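Local coordinates for putative uncharacterized protein (Archaeoglobus fulgidus, PDB 4KPP), which probably exchanges protons for calcium ions across the membrane as a cation antiporter of the sodium/calcium exchanger family, at residues Leu147-Leu150 with Tyr151-Leu155; Asp310-Gln313 with Ser314-Val317. All coordinates share one frame; numbering follows the deposited sequence.

Contact 1. Residues Leu147-Leu150 with Tyr151-Leu155; sequences LATL and YAFTL. With OLB ((2S)-2,3-dihydroxypropyl (9Z)-octadec-9-enoate), chain E.
Tyr151 N donates to Leu147 O (3.0 Å), the first of three i-to-i+4 backbone bonds near the C-terminal end of helix 138-152. With CG anti to the backbone N (chi1 -165°), the Tyr151 ring swings out to the flank of the helix where the monoolein lipid lies. The acyl carbon C3 of that lipid approaches Tyr151 CD1 obliquely at 3.7 Å, while Tyr151 OH, hydrogen-bonded to Asp165, comes near the glycerol carbons. The acyl chain also passes Leu150, whose CB meets lipid C8 at 3.6 Å, and Leu147 O, which lipid C9 approaches to 3.2 Å, and so runs along this flank of the helix. Ala152 follows, its N bound to Ala148 O and its side chain touching Trp286. Phe153 N closes the series on Thr149 O at 3.1 Å, in a rather bent bond (137°). Its ring lies alongside Thr149: Thr149 CG2, anti to its own N, touches Phe153 CE2 at 3.7 Å, and Leu150 CA sits at the ring edge. Thr149 OG1 is hydrogen-bonded to Leu145 O and to Trp286 NE1. Beyond this pair, the helix 311-331 takes up both side chains, through Ser324 for Thr149 and through Leu318 and Ala321 for Phe153. Thr154 turns its hydroxyl back onto Tyr151 O (OG1 to O 2.5 Å), in the carbonyl plane; since Thr154 N also donates there, two bonds grip this one oxygen, and OG1 comes to lie over the centre of one face of the Tyr151 ring. Leu155 N then bonds to Ala152 O, completing a type I beta turn. This is the C-terminal end of a predicted transmembrane helix with one flank on lipid, where backbone turns and a threonine hydroxyl take up Tyr151 O and Ala152 O.

Contact 2. Residues Asp310-Gln313 with Ser314-Val317; sequences DARQ and SEEV
Arg312 and Glu316, one helical turn apart, form an i-to-i+4 salt bridge: NE donates to OE1 at 2.9 Å, nearly straight (163°). This bridge follows the N-cap of helix 311-331. The carboxylate oxygen lies near the guanidinium plane, at its edge, and is met on its anti side, the two flat groups being turned 46° apart. The bend of the arginine chain at chi2 (64°) folds NE back over the next turn, and a bend at chi2 in Glu316 as well brings OE1 to meet it. NH2 adds only a weak bond to the same OE1, which also accepts a hydrogen bond from a water at 2.7 Å, while the other oxygen, OE2, is paired with Arg109. With an alanine here in place of Arg312, Glu316 OE1 would probably lose its close charged partner, leaving the carboxylate held chiefly through OE2 by Arg109. Closer to the helix start, Asp310 is the N-cap, its OD1 accepting from Gln313 N at 2.8 Å on the syn side but well out of the carboxylate plane. The carbonyl of Asp310 is gripped twice by Ser314, through its backbone N and through OG, from opposite faces of the carbonyl plane. Glu315 extends past Ala311 O, with CG 3.2 Å from that oxygen, to reach Arg360 with its OE1. On the packed side, Gln313 lies against Thr101 and Ala102 of helix 96-127 and against Phe243, and its OE1 comes within 4.0 Å of Glu316 CG. Next to it, Val317 CG2 rests 3.3 Å from Gln313 O, the carbonyl that also accepts from Val317 N.

How the contacts relate
Both contacts are local and lie near a helix end, but at opposite kinds of end: contact 1 lies at the C-terminal end of helix 138-152, whereas contact 2 starts helix 311-331. Each is partly buried. Contact 1 has one flank on lipid and others on protein, and its side-chain packing is mainly apolar, with aromatic and aliphatic groups and hydroxyls returned to the backbone; contact 2 is dominated by charge, with capping, an internal salt bridge and further arginines from neighbouring helices. Though far apart in sequence, they meet, with Val317 CG1 packing against Ala152 O and Leu155 CB. Helix 311-331 therefore serves both, starting in contact 2 and receiving Thr149 and Phe153 of contact 1 further along.

Contact 1. Residues Leu147-Leu150 with Tyr151-Leu155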
loop_
_atom_site.group_PDB
_atom_site.type_symbol
_atom_site.label_atom_id
_atom_site.label_comp_id
_atom_site.label_asym_id
_atom_site.label_seq_id
_atom_site.Cartn_x
_atom_site.Cartn_y
_atom_site.Cartn_z
ATOM N N LEU A 147 -15.473 -6.538 -4.263
ATOM C CA LEU A 147 -16.406 -6.258 -3.173
ATOM C C LEU A 147 -16.091 -4.948 -2.457
ATOM O O LEU A 147 -16.998 -4.193 -2.098
ATOM C CB LEU A 147 -16.426 -7.405 -2.160
ATOM C CG LEU A 147 -17.039 -8.731 -2.612
ATOM C CD1 LEU A 147 -17.309 -9.618 -1.406
ATOM C CD2 LEU A 147 -18.309 -8.507 -3.425
ATOM N N ALA A 148 -14.805 -4.692 -2.238
ATOM C CA ALA A 148 -14.365 -3.464 -1.588
ATOM C C ALA A 148 -14.701 -2.253 -2.451
ATOM O O ALA A 148 -15.118 -1.212 -1.942
ATOM C CB ALA A 148 -12.869 -3.517 -1.307
ATOM N N THR A 149 -14.519 -2.401 -3.759
ATOM C CA THR A 149 -14.773 -1.313 -4.695
ATOM C C THR A 149 -16.262 -0.991 -4.796
ATOM O O THR A 149 -16.650 0.176 -4.780
ATOM C CB THR A 149 -14.207 -1.633 -6.086
ATOM O OG1 THR A 149 -12.787 -1.791 -5.991
ATOM C CG2 THR A 149 -14.518 -0.517 -7.062
ATOM N N LEU A 150 -17.088 -2.028 -4.891
ATOM C CA LEU A 150 -18.535 -1.853 -4.919
ATOM C C LEU A 150 -19.022 -1.175 -3.647
ATOM O O LEU A 150 -19.926 -0.340 -3.684
ATOM C CB LEU A 150 -19.246 -3.195 -5.097
ATOM C CG LEU A 150 -19.065 -3.885 -6.450
ATOM C CD1 LEU A 150 -19.928 -5.133 -6.530
ATOM C CD2 LEU A 150 -19.384 -2.925 -7.587
ATOM N N TYR A 151 -18.413 -1.530 -2.521
ATOM C CA TYR A 151 -18.783 -0.911 -1.258
ATOM C C TYR A 151 -18.287 0.529 -1.176
ATOM O O TYR A 151 -18.960 1.390 -0.617
ATOM C CB TYR A 151 -18.262 -1.716 -0.068
ATOM C CG TYR A 151 -18.914 -1.312 1.231
ATOM C CD1 TYR A 151 -20.106 -1.897 1.640
ATOM C CD2 TYR A 151 -18.351 -0.331 2.040
ATOM C CE1 TYR A 151 -20.716 -1.522 2.827
ATOM C CE2 TYR A 151 -18.952 0.049 3.225
ATOM C CZ TYR A 151 -20.133 -0.549 3.614
ATOM O OH TYR A 151 -20.731 -0.175 4.795
ATOM N N ALA A 152 -17.109 0.783 -1.740
ATOM C CA ALA A 152 -16.512 2.115 -1.703
ATOM C C ALA A 152 -17.301 3.121 -2.540
ATOM O O ALA A 152 -17.226 4.326 -2.301
ATOM C CB ALA A 152 -15.060 2.065 -2.147
ATOM N N PHE A 153 -18.056 2.627 -3.518
ATOM C CA PHE A 153 -18.918 3.494 -4.321
ATOM C C PHE A 153 -20.080 4.070 -3.513
ATOM O O PHE A 153 -20.751 4.993 -3.961
ATOM C CB PHE A 153 -19.469 2.750 -5.541
ATOM C CG PHE A 153 -18.545 2.753 -6.723
ATOM C CD1 PHE A 153 -18.147 3.948 -7.299
ATOM C CD2 PHE A 153 -18.089 1.562 -7.274
ATOM C CE1 PHE A 153 -17.299 3.958 -8.393
ATOM C CE2 PHE A 153 -17.245 1.569 -8.364
ATOM C CZ PHE A 153 -16.850 2.768 -8.923
ATOM N N THR A 154 -20.319 3.520 -2.326
ATOM C CA THR A 154 -21.414 3.984 -1.481
ATOM C C THR A 154 -20.960 5.107 -0.556
ATOM O O THR A 154 -21.761 5.686 0.172
ATOM C CB THR A 154 -22.010 2.843 -0.635
ATOM O OG1 THR A 154 -21.045 2.397 0.327
ATOM C CG2 THR A 154 -22.420 1.673 -1.525
ATOM N N LEU A 155 -19.669 5.416 -0.598
ATOM C CA LEU A 155 -19.100 6.457 0.258
ATOM C C LEU A 155 -19.326 7.906 -0.216
ATOM O O LEU A 155 -19.702 8.753 0.592
ATOM C CB LEU A 155 -17.614 6.190 0.538
ATOM C CG LEU A 155 -17.305 4.840 1.188
ATOM C CD1 LEU A 155 -15.825 4.726 1.526
ATOM C CD2 LEU A 155 -18.172 4.621 2.424
HETATM C C1 OLB E . -24.744 -1.031 2.396
HETATM C C2 OLB E . -24.762 -1.136 0.909
HETATM C C3 OLB E . -23.652 -2.027 0.462
HETATM C C4 OLB E . -24.025 -2.694 -0.819
HETATM C C5 OLB E . -23.110 -2.242 -1.907
HETATM O O19 OLB E . -24.918 -2.029 3.079
HETATM O O20 OLB E . -24.543 0.181 3.010
HETATM C C21 OLB E . -24.597 0.253 4.384
HETATM C C22 OLB E . -23.894 1.488 4.830
HETATM O O23 OLB E . -23.766 2.340 3.755
HETATM C C24 OLB E . -24.686 2.144 5.909
HETATM C C6 OLB E . -21.840 -3.019 -1.846
HETATM C C7 OLB E . -22.112 -4.457 -2.134
HETATM C C8 OLB E . -20.833 -5.145 -2.474
HETATM C C9 OLB E . -19.936 -5.149 -1.283
HETATM C C10 OLB E . -20.064 -6.236 -0.271
HETATM C C11 OLB E . -19.853 -5.939 1.176
HETATM C C12 OLB E . -20.339 -7.101 1.976
HETATM C C13 OLB E . -20.667 -6.667 3.365
HETATM C C14 OLB E . -21.891 -5.817 3.364
HETATM C C15 OLB E . -22.189 -5.415 4.770
HETATM C C16 OLB E . -23.305 -4.426 4.807
HETATM C C17 OLB E . -24.559 -5.055 4.298
HETATM C C18 OLB E . -25.679 -4.827 5.257
#

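Contact 2. Residues Asp310-Gln313 with Ser314-Val317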
loop_
_atom_site.group_PDB
_atom_site.type_symbol
_atom_site.label_atom_id
_atom_site.label_comp_id
_atom_site.label_asym_id
_atom_site.label_seq_id
_atom_site.Cartn_x
_atom_site.Cartn_y
_atom_site.Cartn_z
ATOM N N ASP A 310 -15.966 15.803 2.324
ATOM C CA ASP A 310 -16.452 16.991 1.630
ATOM C C ASP A 310 -16.567 16.731 0.128
ATOM O O ASP A 310 -16.341 15.607 -0.330
ATOM C CB ASP A 310 -15.568 18.213 1.931
ATOM C CG ASP A 310 -14.183 18.125 1.294
ATOM O OD1 ASP A 310 -13.766 17.027 0.885
ATOM O OD2 ASP A 310 -13.499 19.168 1.213
ATOM N N ALA A 311 -16.922 17.762 -0.633
ATOM C CA ALA A 311 -17.068 17.628 -2.080
ATOM C C ALA A 311 -15.790 17.097 -2.726
ATOM O O ALA A 311 -15.827 16.130 -3.488
ATOM C CB ALA A 311 -17.471 18.963 -2.703
ATOM N N ARG A 312 -14.663 17.726 -2.402
ATOM C CA ARG A 312 -13.362 17.330 -2.941
ATOM C C ARG A 312 -13.010 15.870 -2.637
ATOM O O ARG A 312 -12.724 15.092 -3.550
ATOM C CB ARG A 312 -12.259 18.265 -2.425
ATOM C CG ARG A 312 -10.841 17.831 -2.785
ATOM C CD ARG A 312 -10.611 17.854 -4.290
ATOM N NE ARG A 312 -9.293 17.342 -4.663
ATOM C CZ ARG A 312 -8.189 18.082 -4.723
ATOM N NH1 ARG A 312 -8.234 19.374 -4.428
ATOM N NH2 ARG A 312 -7.035 17.530 -5.076
ATOM N N GLN A 313 -13.041 15.497 -1.359
ATOM C CA GLN A 313 -12.641 14.151 -0.958
ATOM C C GLN A 313 -13.574 13.056 -1.477
ATOM O O GLN A 313 -13.131 11.940 -1.754
ATOM C CB GLN A 313 -12.473 14.055 0.562
ATOM C CG GLN A 313 -11.368 14.944 1.107
ATOM C CD GLN A 313 -10.106 14.886 0.265
ATOM O OE1 GLN A 313 -9.519 13.822 0.076
ATOM N NE2 GLN A 313 -9.688 16.035 -0.251
ATOM N N SER A 314 -14.859 13.380 -1.616
ATOM C CA SER A 314 -15.830 12.441 -2.177
ATOM C C SER A 314 -15.496 12.137 -3.633
ATOM O O SER A 314 -15.592 10.994 -4.079
ATOM C CB SER A 314 -17.252 12.996 -2.072
ATOM O OG SER A 314 -17.612 13.215 -0.720
ATOM N N GLU A 315 -15.101 13.171 -4.367
ATOM C CA GLU A 315 -14.667 13.008 -5.747
ATOM C C GLU A 315 -13.403 12.158 -5.801
ATOM O O GLU A 315 -13.247 11.331 -6.696
ATOM C CB GLU A 315 -14.417 14.373 -6.399
ATOM C CG GLU A 315 -15.657 15.241 -6.520
ATOM C CD GLU A 315 -15.336 16.725 -6.577
ATOM O OE1 GLU A 315 -14.143 17.080 -6.671
ATOM O OE2 GLU A 315 -16.281 17.539 -6.520
ATOM N N GLU A 316 -12.507 12.362 -4.838
ATOM C CA GLU A 316 -11.262 11.602 -4.779
ATOM C C GLU A 316 -11.529 10.122 -4.548
ATOM O O GLU A 316 -10.903 9.265 -5.174
ATOM C CB GLU A 316 -10.336 12.144 -3.686
ATOM C CG GLU A 316 -9.807 13.547 -3.943
ATOM C CD GLU A 316 -8.865 13.618 -5.134
ATOM O OE1 GLU A 316 -8.709 14.721 -5.696
ATOM O OE2 GLU A 316 -8.273 12.580 -5.502
ATOM N N VAL A 317 -12.462 9.828 -3.645
ATOM C CA VAL A 317 -12.829 8.449 -3.345
ATOM C C VAL A 317 -13.507 7.807 -4.549
ATOM O O VAL A 317 -13.212 6.665 -4.901
ATOM C CB VAL A 317 -13.753 8.368 -2.111
ATOM C CG1 VAL A 317 -14.352 6.974 -1.962
ATOM C CG2 VAL A 317 -12.991 8.762 -0.857
HETATM O O HOH W 1 -6.391 14.843 -6.978
#